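Local structure of LEOA (Escherichia coli, 4AUR) at residues A[349-354]-A[501-506]; A[357-362]-A[505-510]; A[463-468]-A[496-501]. The protein is a bacterial dynamin of enterotoxigenic E. coli and probably binds and hydrolyses GTP. All blocks are in the same frame, centred on the assembly; numbering follows the deposited sequence.

Interaction 1 (A[349-354]-A[501-506])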
loop_
_atom_site.group_PDB
_atom_site.type_symbol
_atom_site.label_atom_id
_atom_site.label_comp_id
_atom_site.label_asym_id
_atom_site.label_seq_id
_atom_site.Cartn_x
_atom_site.Cartn_y
_atom_site.Cartn_z
ATOM N N ASP A 349 -7.799 65.888 52.309
ATOM C CA ASP A 349 -6.589 66.426 51.702
ATOM C C ASP A 349 -5.995 65.390 50.747
ATOM O O ASP A 349 -5.413 65.735 49.721
ATOM C CB ASP A 349 -5.559 66.818 52.774
ATOM C CG ASP A 349 -5.958 68.073 53.547
ATOM O OD1 ASP A 349 -6.301 69.096 52.909
ATOM O OD2 ASP A 349 -5.929 68.026 54.799
ATOM N N ASP A 350 -6.192 64.121 51.091
ATOM C CA ASP A 350 -5.599 63.014 50.381
ATOM C C ASP A 350 -6.182 62.737 49.022
ATOM O O ASP A 350 -5.618 61.944 48.278
ATOM C CB ASP A 350 -5.780 61.745 51.186
ATOM C CG ASP A 350 -5.062 61.787 52.496
ATOM O OD1 ASP A 350 -3.810 61.844 52.494
ATOM O OD2 ASP A 350 -5.765 61.754 53.519
ATOM N N ILE A 351 -7.290 63.389 48.710
ATOM C CA ILE A 351 -8.160 63.012 47.602
ATOM C C ILE A 351 -7.552 63.329 46.264
ATOM O O ILE A 351 -7.538 62.488 45.382
ATOM C CB ILE A 351 -9.517 63.752 47.681
ATOM C CG1 ILE A 351 -10.294 63.348 48.925
ATOM C CG2 ILE A 351 -10.385 63.431 46.499
ATOM C CD1 ILE A 351 -10.749 61.900 48.930
ATOM N N ARG A 352 -7.073 64.551 46.106
ATOM C CA ARG A 352 -6.515 64.990 44.855
ATOM C C ARG A 352 -5.293 64.164 44.556
ATOM O O ARG A 352 -5.186 63.597 43.483
ATOM C CB ARG A 352 -6.217 66.493 44.890
ATOM C CG ARG A 352 -5.372 67.042 43.751
ATOM C CD ARG A 352 -5.906 66.737 42.356
ATOM N NE ARG A 352 -4.993 67.334 41.383
ATOM C CZ ARG A 352 -5.059 68.583 40.912
ATOM N NH1 ARG A 352 -6.029 69.413 41.279
ATOM N NH2 ARG A 352 -4.146 69.000 40.047
ATOM N N PRO A 353 -4.366 64.043 45.507
ATOM C CA PRO A 353 -3.250 63.155 45.157
ATOM C C PRO A 353 -3.727 61.817 44.639
ATOM O O PRO A 353 -3.119 61.274 43.736
ATOM C CB PRO A 353 -2.515 62.967 46.477
ATOM C CG PRO A 353 -2.855 64.155 47.282
ATOM C CD PRO A 353 -4.189 64.673 46.820
ATOM N N PHE A 354 -4.807 61.296 45.208
ATOM C CA PHE A 354 -5.313 59.993 44.845
ATOM C C PHE A 354 -5.830 59.965 43.427
ATOM O O PHE A 354 -5.456 59.100 42.678
ATOM C CB PHE A 354 -6.409 59.539 45.788
ATOM C CG PHE A 354 -7.071 58.251 45.366
ATOM C CD1 PHE A 354 -6.428 57.042 45.540
ATOM C CD2 PHE A 354 -8.338 58.257 44.793
ATOM C CE1 PHE A 354 -7.030 55.861 45.168
ATOM C CE2 PHE A 354 -8.937 57.074 44.398
ATOM C CZ PHE A 354 -8.280 55.870 44.588
ATOM N N ALA A 501 -18.071 57.797 47.988
ATOM C CA ALA A 501 -19.110 57.101 47.273
ATOM C C ALA A 501 -18.930 57.356 45.779
ATOM O O ALA A 501 -19.099 56.450 44.949
ATOM C CB ALA A 501 -20.464 57.593 47.746
ATOM N N SER A 502 -18.551 58.594 45.455
ATOM C CA SER A 502 -18.384 59.029 44.061
ATOM C C SER A 502 -17.216 58.355 43.354
ATOM O O SER A 502 -17.301 58.005 42.173
ATOM C CB SER A 502 -18.210 60.540 43.991
ATOM O OG SER A 502 -18.262 61.004 42.662
ATOM N N LEU A 503 -16.132 58.154 44.073
ATOM C CA LEU A 503 -14.959 57.599 43.440
ATOM C C LEU A 503 -15.078 56.112 43.291
ATOM O O LEU A 503 -14.676 55.570 42.287
ATOM C CB LEU A 503 -13.696 57.968 44.213
ATOM C CG LEU A 503 -13.350 59.461 44.185
ATOM C CD1 LEU A 503 -12.106 59.704 45.026
ATOM C CD2 LEU A 503 -13.166 59.970 42.764
ATOM N N ALA A 504 -15.629 55.450 44.291
ATOM C CA ALA A 504 -15.935 54.029 44.182
ATOM C C ALA A 504 -16.747 53.703 42.933
ATOM O O ALA A 504 -16.426 52.794 42.220
ATOM C CB ALA A 504 -16.678 53.565 45.413
ATOM N N LYS A 505 -17.792 54.467 42.663
ATOM C CA LYS A 505 -18.661 54.159 41.542
ATOM C C LYS A 505 -17.797 54.258 40.301
ATOM O O LYS A 505 -17.870 53.422 39.414
ATOM C CB LYS A 505 -19.859 55.131 41.465
ATOM C CG LYS A 505 -21.231 54.470 41.292
ATOM C CD LYS A 505 -21.835 54.032 42.643
ATOM C CE LYS A 505 -22.853 52.875 42.546
ATOM N NZ LYS A 505 -24.230 53.285 42.134
ATOM N N ILE A 506 -16.949 55.278 40.260
ATOM C CA ILE A 506 -16.002 55.444 39.154
ATOM C C ILE A 506 -14.992 54.284 39.045
ATOM O O ILE A 506 -14.696 53.808 37.962
ATOM C CB ILE A 506 -15.253 56.781 39.290
ATOM C CG1 ILE A 506 -16.239 57.933 39.013
ATOM C CG2 ILE A 506 -14.059 56.824 38.342
ATOM C CD1 ILE A 506 -15.726 59.342 39.258
#

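Interaction 2 (A[357-362]-A[505-510])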
loop_
_atom_site.group_PDB
_atom_site.type_symbol
_atom_site.label_atom_id
_atom_site.label_comp_id
_atom_site.label_asym_id
_atom_site.label_seq_id
_atom_site.Cartn_x
_atom_site.Cartn_y
_atom_site.Cartn_z
ATOM N N ASP A 357 -2.923 60.254 40.822
ATOM C CA ASP A 357 -1.857 59.282 40.806
ATOM C C ASP A 357 -2.388 57.904 40.549
ATOM O O ASP A 357 -1.653 57.067 40.052
ATOM C CB ASP A 357 -1.068 59.354 42.123
ATOM C CG ASP A 357 -0.230 60.655 42.240
ATOM O OD1 ASP A 357 0.168 61.210 41.193
ATOM O OD2 ASP A 357 0.021 61.125 43.369
ATOM N N GLU A 358 -3.672 57.683 40.822
ATOM C CA GLU A 358 -4.266 56.385 40.645
ATOM C C GLU A 358 -5.350 56.257 39.586
ATOM O O GLU A 358 -5.464 55.196 38.974
ATOM C CB GLU A 358 -4.786 55.935 41.969
ATOM C CG GLU A 358 -3.669 55.713 42.982
ATOM C CD GLU A 358 -2.888 54.450 42.697
ATOM O OE1 GLU A 358 -2.986 53.948 41.573
ATOM O OE2 GLU A 358 -2.195 53.939 43.592
ATOM N N LEU A 359 -6.092 57.338 39.339
ATOM C CA LEU A 359 -7.239 57.370 38.438
ATOM C C LEU A 359 -7.042 58.212 37.201
ATOM O O LEU A 359 -7.455 57.835 36.110
ATOM C CB LEU A 359 -8.412 57.983 39.189
ATOM C CG LEU A 359 -9.075 57.114 40.263
ATOM C CD1 LEU A 359 -9.859 57.920 41.288
ATOM C CD2 LEU A 359 -10.018 56.151 39.583
ATOM N N GLY A 360 -6.480 59.396 37.380
ATOM C CA GLY A 360 -6.227 60.319 36.277
ATOM C C GLY A 360 -7.219 61.439 36.389
ATOM O O GLY A 360 -8.364 61.171 36.617
ATOM N N TYR A 361 -6.797 62.696 36.243
ATOM C CA TYR A 361 -7.721 63.820 36.431
ATOM C C TYR A 361 -7.440 64.928 35.432
ATOM O O TYR A 361 -6.394 65.537 35.480
ATOM C CB TYR A 361 -7.635 64.314 37.883
ATOM C CG TYR A 361 -8.490 65.519 38.221
ATOM C CD1 TYR A 361 -9.789 65.667 37.719
ATOM C CD2 TYR A 361 -8.013 66.486 39.072
ATOM C CE1 TYR A 361 -10.563 66.768 38.033
ATOM C CE2 TYR A 361 -8.771 67.585 39.394
ATOM C CZ TYR A 361 -10.040 67.727 38.875
ATOM O OH TYR A 361 -10.766 68.855 39.222
ATOM N N THR A 362 -8.399 65.181 34.545
ATOM C CA THR A 362 -8.208 65.992 33.339
ATOM C C THR A 362 -9.432 66.922 33.140
ATOM O O THR A 362 -10.439 66.762 33.831
ATOM C CB THR A 362 -8.035 65.052 32.120
ATOM O OG1 THR A 362 -6.907 64.199 32.322
ATOM C CG2 THR A 362 -7.783 65.811 30.857
ATOM N N LYS A 505 -17.792 54.467 42.663
ATOM C CA LYS A 505 -18.661 54.159 41.542
ATOM C C LYS A 505 -17.797 54.258 40.301
ATOM O O LYS A 505 -17.870 53.422 39.414
ATOM C CB LYS A 505 -19.859 55.131 41.465
ATOM C CG LYS A 505 -21.231 54.470 41.292
ATOM C CD LYS A 505 -21.835 54.032 42.643
ATOM C CE LYS A 505 -22.853 52.875 42.546
ATOM N NZ LYS A 505 -24.230 53.285 42.134
ATOM N N ILE A 506 -16.949 55.278 40.260
ATOM C CA ILE A 506 -16.002 55.444 39.154
ATOM C C ILE A 506 -14.992 54.284 39.045
ATOM O O ILE A 506 -14.696 53.808 37.962
ATOM C CB ILE A 506 -15.253 56.781 39.290
ATOM C CG1 ILE A 506 -16.239 57.933 39.013
ATOM C CG2 ILE A 506 -14.059 56.824 38.342
ATOM C CD1 ILE A 506 -15.726 59.342 39.258
ATOM N N ILE A 507 -14.464 53.849 40.179
ATOM C CA ILE A 507 -13.469 52.799 40.218
ATOM C C ILE A 507 -14.056 51.466 39.782
ATOM O O ILE A 507 -13.461 50.749 38.995
ATOM C CB ILE A 507 -12.879 52.700 41.627
ATOM C CG1 ILE A 507 -11.846 53.804 41.805
ATOM C CG2 ILE A 507 -12.225 51.354 41.849
ATOM C CD1 ILE A 507 -11.328 53.957 43.209
ATOM N N LYS A 508 -15.233 51.148 40.299
ATOM C CA LYS A 508 -15.864 49.878 40.044
ATOM C C LYS A 508 -16.339 49.747 38.621
ATOM O O LYS A 508 -16.184 48.707 38.027
ATOM C CB LYS A 508 -17.053 49.683 40.976
ATOM C CG LYS A 508 -16.646 49.390 42.402
ATOM C CD LYS A 508 -17.834 49.166 43.329
ATOM C CE LYS A 508 -17.352 48.457 44.597
ATOM N NZ LYS A 508 -18.182 48.715 45.811
ATOM N N GLU A 509 -16.929 50.791 38.069
ATOM C CA GLU A 509 -17.623 50.659 36.798
ATOM C C GLU A 509 -16.825 49.861 35.767
ATOM O O GLU A 509 -17.308 48.845 35.277
ATOM C CB GLU A 509 -18.036 52.028 36.252
ATOM C CG GLU A 509 -18.473 52.061 34.787
ATOM C CD GLU A 509 -19.137 53.388 34.389
ATOM O OE1 GLU A 509 -18.726 54.473 34.905
ATOM O OE2 GLU A 509 -20.076 53.344 33.549
ATOM N N PRO A 510 -15.605 50.298 35.433
ATOM C CA PRO A 510 -14.909 49.636 34.344
ATOM C C PRO A 510 -14.627 48.145 34.542
ATOM O O PRO A 510 -14.523 47.393 33.557
ATOM C CB PRO A 510 -13.609 50.426 34.224
ATOM C CG PRO A 510 -13.533 51.290 35.434
ATOM C CD PRO A 510 -14.941 51.544 35.819
#

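Interaction 3 (A[463-468]-A[496-501])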
loop_
_atom_site.group_PDB
_atom_site.type_symbol
_atom_site.label_atom_id
_atom_site.label_comp_id
_atom_site.label_asym_id
_atom_site.label_seq_id
_atom_site.Cartn_x
_atom_site.Cartn_y
_atom_site.Cartn_z
ATOM N N ALA A 463 -18.921 65.665 39.658
ATOM C CA ALA A 463 -20.002 66.544 40.075
ATOM C C ALA A 463 -19.412 67.875 40.535
ATOM O O ALA A 463 -18.321 67.900 41.115
ATOM C CB ALA A 463 -20.803 65.903 41.194
ATOM N N GLY A 464 -20.111 68.978 40.258
ATOM C CA GLY A 464 -19.682 70.297 40.742
ATOM C C GLY A 464 -19.387 70.284 42.241
ATOM O O GLY A 464 -18.368 70.819 42.691
ATOM N N SER A 465 -20.283 69.651 43.000
ATOM C CA SER A 465 -20.145 69.478 44.453
ATOM C C SER A 465 -18.841 68.803 44.862
ATOM O O SER A 465 -18.285 69.119 45.909
ATOM C CB SER A 465 -21.329 68.654 44.999
ATOM O OG SER A 465 -21.134 68.270 46.354
ATOM N N ILE A 466 -18.372 67.869 44.038
ATOM C CA ILE A 466 -17.159 67.096 44.325
ATOM C C ILE A 466 -15.917 67.690 43.632
ATOM O O ILE A 466 -14.781 67.421 44.025
ATOM C CB ILE A 466 -17.391 65.612 43.956
ATOM C CG1 ILE A 466 -18.566 65.063 44.789
ATOM C CG2 ILE A 466 -16.140 64.779 44.200
ATOM C CD1 ILE A 466 -19.190 63.786 44.266
ATOM N N ALA A 467 -16.137 68.534 42.631
ATOM C CA ALA A 467 -15.045 69.212 41.945
ATOM C C ALA A 467 -14.295 70.222 42.825
ATOM O O ALA A 467 -13.145 70.560 42.536
ATOM C CB ALA A 467 -15.577 69.908 40.702
ATOM N N LYS A 468 -14.949 70.711 43.879
ATOM C CA LYS A 468 -14.379 71.753 44.752
ATOM C C LYS A 468 -13.374 71.219 45.771
ATOM O O LYS A 468 -12.642 72.000 46.372
ATOM C CB LYS A 468 -15.498 72.488 45.494
ATOM C CG LYS A 468 -16.153 71.665 46.601
ATOM C CD LYS A 468 -17.583 72.119 46.857
ATOM C CE LYS A 468 -18.188 71.430 48.070
ATOM N NZ LYS A 468 -19.675 71.542 48.069
ATOM N N LEU A 496 -17.069 64.245 52.904
ATOM C CA LEU A 496 -16.114 63.186 52.560
ATOM C C LEU A 496 -16.805 61.885 52.122
ATOM O O LEU A 496 -16.409 61.280 51.134
ATOM C CB LEU A 496 -15.183 62.897 53.750
ATOM C CG LEU A 496 -14.062 61.853 53.648
ATOM C CD1 LEU A 496 -12.995 62.245 52.643
ATOM C CD2 LEU A 496 -13.410 61.655 55.007
ATOM N N LYS A 497 -17.834 61.461 52.846
ATOM C CA LYS A 497 -18.492 60.188 52.546
ATOM C C LYS A 497 -19.083 60.157 51.140
ATOM O O LYS A 497 -18.966 59.157 50.442
ATOM C CB LYS A 497 -19.598 59.889 53.561
ATOM C CG LYS A 497 -20.094 58.447 53.564
ATOM C CD LYS A 497 -18.981 57.432 53.827
ATOM C CE LYS A 497 -18.153 57.772 55.067
ATOM N NZ LYS A 497 -17.210 56.681 55.454
ATOM N N GLU A 498 -19.713 61.246 50.725
ATOM C CA GLU A 498 -20.364 61.269 49.426
ATOM C C GLU A 498 -19.365 61.472 48.285
ATOM O O GLU A 498 -19.697 61.266 47.123
ATOM C CB GLU A 498 -21.510 62.304 49.390
ATOM C CG GLU A 498 -21.117 63.776 49.495
ATOM C CD GLU A 498 -22.325 64.723 49.426
ATOM O OE1 GLU A 498 -23.382 64.393 50.019
ATOM O OE2 GLU A 498 -22.219 65.802 48.784
ATOM N N VAL A 499 -18.144 61.870 48.608
ATOM C CA VAL A 499 -17.098 61.992 47.594
ATOM C C VAL A 499 -16.457 60.632 47.361
ATOM O O VAL A 499 -16.128 60.274 46.236
ATOM C CB VAL A 499 -16.024 63.013 48.022
ATOM C CG1 VAL A 499 -14.795 62.945 47.115
ATOM C CG2 VAL A 499 -16.619 64.413 48.045
ATOM N N LYS A 500 -16.275 59.878 48.434
ATOM C CA LYS A 500 -15.791 58.519 48.326
ATOM C C LYS A 500 -16.815 57.627 47.647
ATOM O O LYS A 500 -16.491 56.817 46.804
ATOM C CB LYS A 500 -15.428 57.990 49.692
ATOM C CG LYS A 500 -14.205 58.688 50.244
ATOM C CD LYS A 500 -13.948 58.235 51.653
ATOM C CE LYS A 500 -12.487 58.351 52.033
ATOM N NZ LYS A 500 -12.268 57.771 53.390
ATOM N N ALA A 501 -18.071 57.797 47.988
ATOM C CA ALA A 501 -19.110 57.101 47.273
ATOM C C ALA A 501 -18.930 57.356 45.779
ATOM O O ALA A 501 -19.099 56.450 44.949
ATOM C CB ALA A 501 -20.464 57.593 47.746
#

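Interaction 1 (A[349-354]-A[501-506])
I351 and L503 mark the nearest approach of the two backbones, with 9.6 Å between their CA atoms. Both segments carry helix, 351-354 on one side and 501-506 on the other, and they run in broadly the same direction. At that spacing the main chains never meet, and two side chains of the first segment converge on a single leucine of the second. All three residues are buried; the segments bury 101 Å² between them, and the contacts are between apolar side chains.

The leucine is the shared element. With chi2 of L503 at 178°, CD1 continues the extended chain away from CA and is the methyl that reaches across. It lies 4.0 Å from CD2 of F354, obliquely to the ring, while the two side chains slide past one another in opposite directions. The same methyl stands 4.4 Å from CG2 of I351, a looser contact. F354 leaves its backbone pointing toward the other helix, whereas I351 comes nearer only at the end of its side chain.

Helix 275-343 also borders the contact, with Q342 touching F354 and L343 touching L503. R352 belongs to another side of its helix, bridging to D356 and donating to the carbonyls of A470 and P472. Few and loose as the contacts are, the pattern is ordinary helix-to-helix packing in the hydrophobic core of a dynamin-like helical domain.

Interaction 2 (A[357-362]-A[505-510])
The backbone bond from E509 N to K505 O, 3.1 Å long, closes the helical turn that carries I506 and I507 up to L359. Everything that crosses the contact itself is apolar and centred on one methyl. CD2 of L359 reaches CG1 of I507 at 3.7 Å and, more loosely, CG2 of I506 at 4.3 Å. The side chains of L359 and I507 cross at about a right angle. The CG1 branch of I507 lies anti to the carbonyl carbon (chi1 -79°), which brings the end of the isoleucine nearer than its CB direction alone would.

The setting is the helical domain of a dynamin-like protein, in the stretch where helical turns give way to an extended chain by Y361. A wider, pi-type turn spans 357-359, and G360 then leaves helical geometry with a positive phi of 107°; at its backbone angles a CB would be jammed against the carbonyl O of L359, a clash that glycine avoids. L359 and G360 are tied by backbone hydrogen bonds to the chain around 367-370, and L370 also packs on the leucine. On the other helix the backbone is kinked at P510, whose ring nitrogen cannot bond back to the preceding turn.

Interaction 3 (A[463-468]-A[496-501])
I466 packs against V499 by sliding alongside it in the opposite direction, and the torsions of both explain the fit. I466 keeps CG1 anti to its carbonyl carbon (chi1 -60°), leaving CG2 anti to the backbone N; this branch meets CG1 of V499 at 3.7 Å. V499, with CG1 anti to its own N (chi1 169°), offers both methyls, its CG2 lying 3.8 Å from CG1 of I466. The far end of the isoleucine is used too: CD1 rests 3.8 Å from the carbonyl O of E498.

E498 takes the less common rotamer with CG between N and the carbonyl carbon, then runs extended toward S465. Its OE2 stops 3.6 Å from OG of S465, too long to count as a bond. K468 NZ, 6.3 Å from the same OE2, could exert at most a distant electrostatic pull, and instead forms a salt bridge with E495 and a hydrogen bond with Y487 OH. Behind I466, A463 O accepts from both I466 N and A467 N, pinning the start of this weakly bonded turn.

The short helix 464-467 thus lies against one side of the long helix 489-518, with W469 beside V499 and I466 also touching S502, one turn beyond V499 on the long helix.

How the interactions relate
Helix 489-518 supplies one side of all three contacts, in the order 496-501, 501-506 and 505-510, so that interactions 3, 1 and 2 follow one another along it. Interaction 1 is centred about 8 Å from each of the others, whose centres stand about 13 Å apart. Interactions 1 and 2 also share helix 351-359 and merge through F354, which packs on both L359 and I507; S502 joins interaction 1 to I466. The partners at 349-354 and 357-362 come well before 463-468 in sequence. All lie 69 to 81 Å from the chain's centre, at the tip of the helical part and far from the mixed sheet with its probable P-loop: structural packing, outside the nucleotide site.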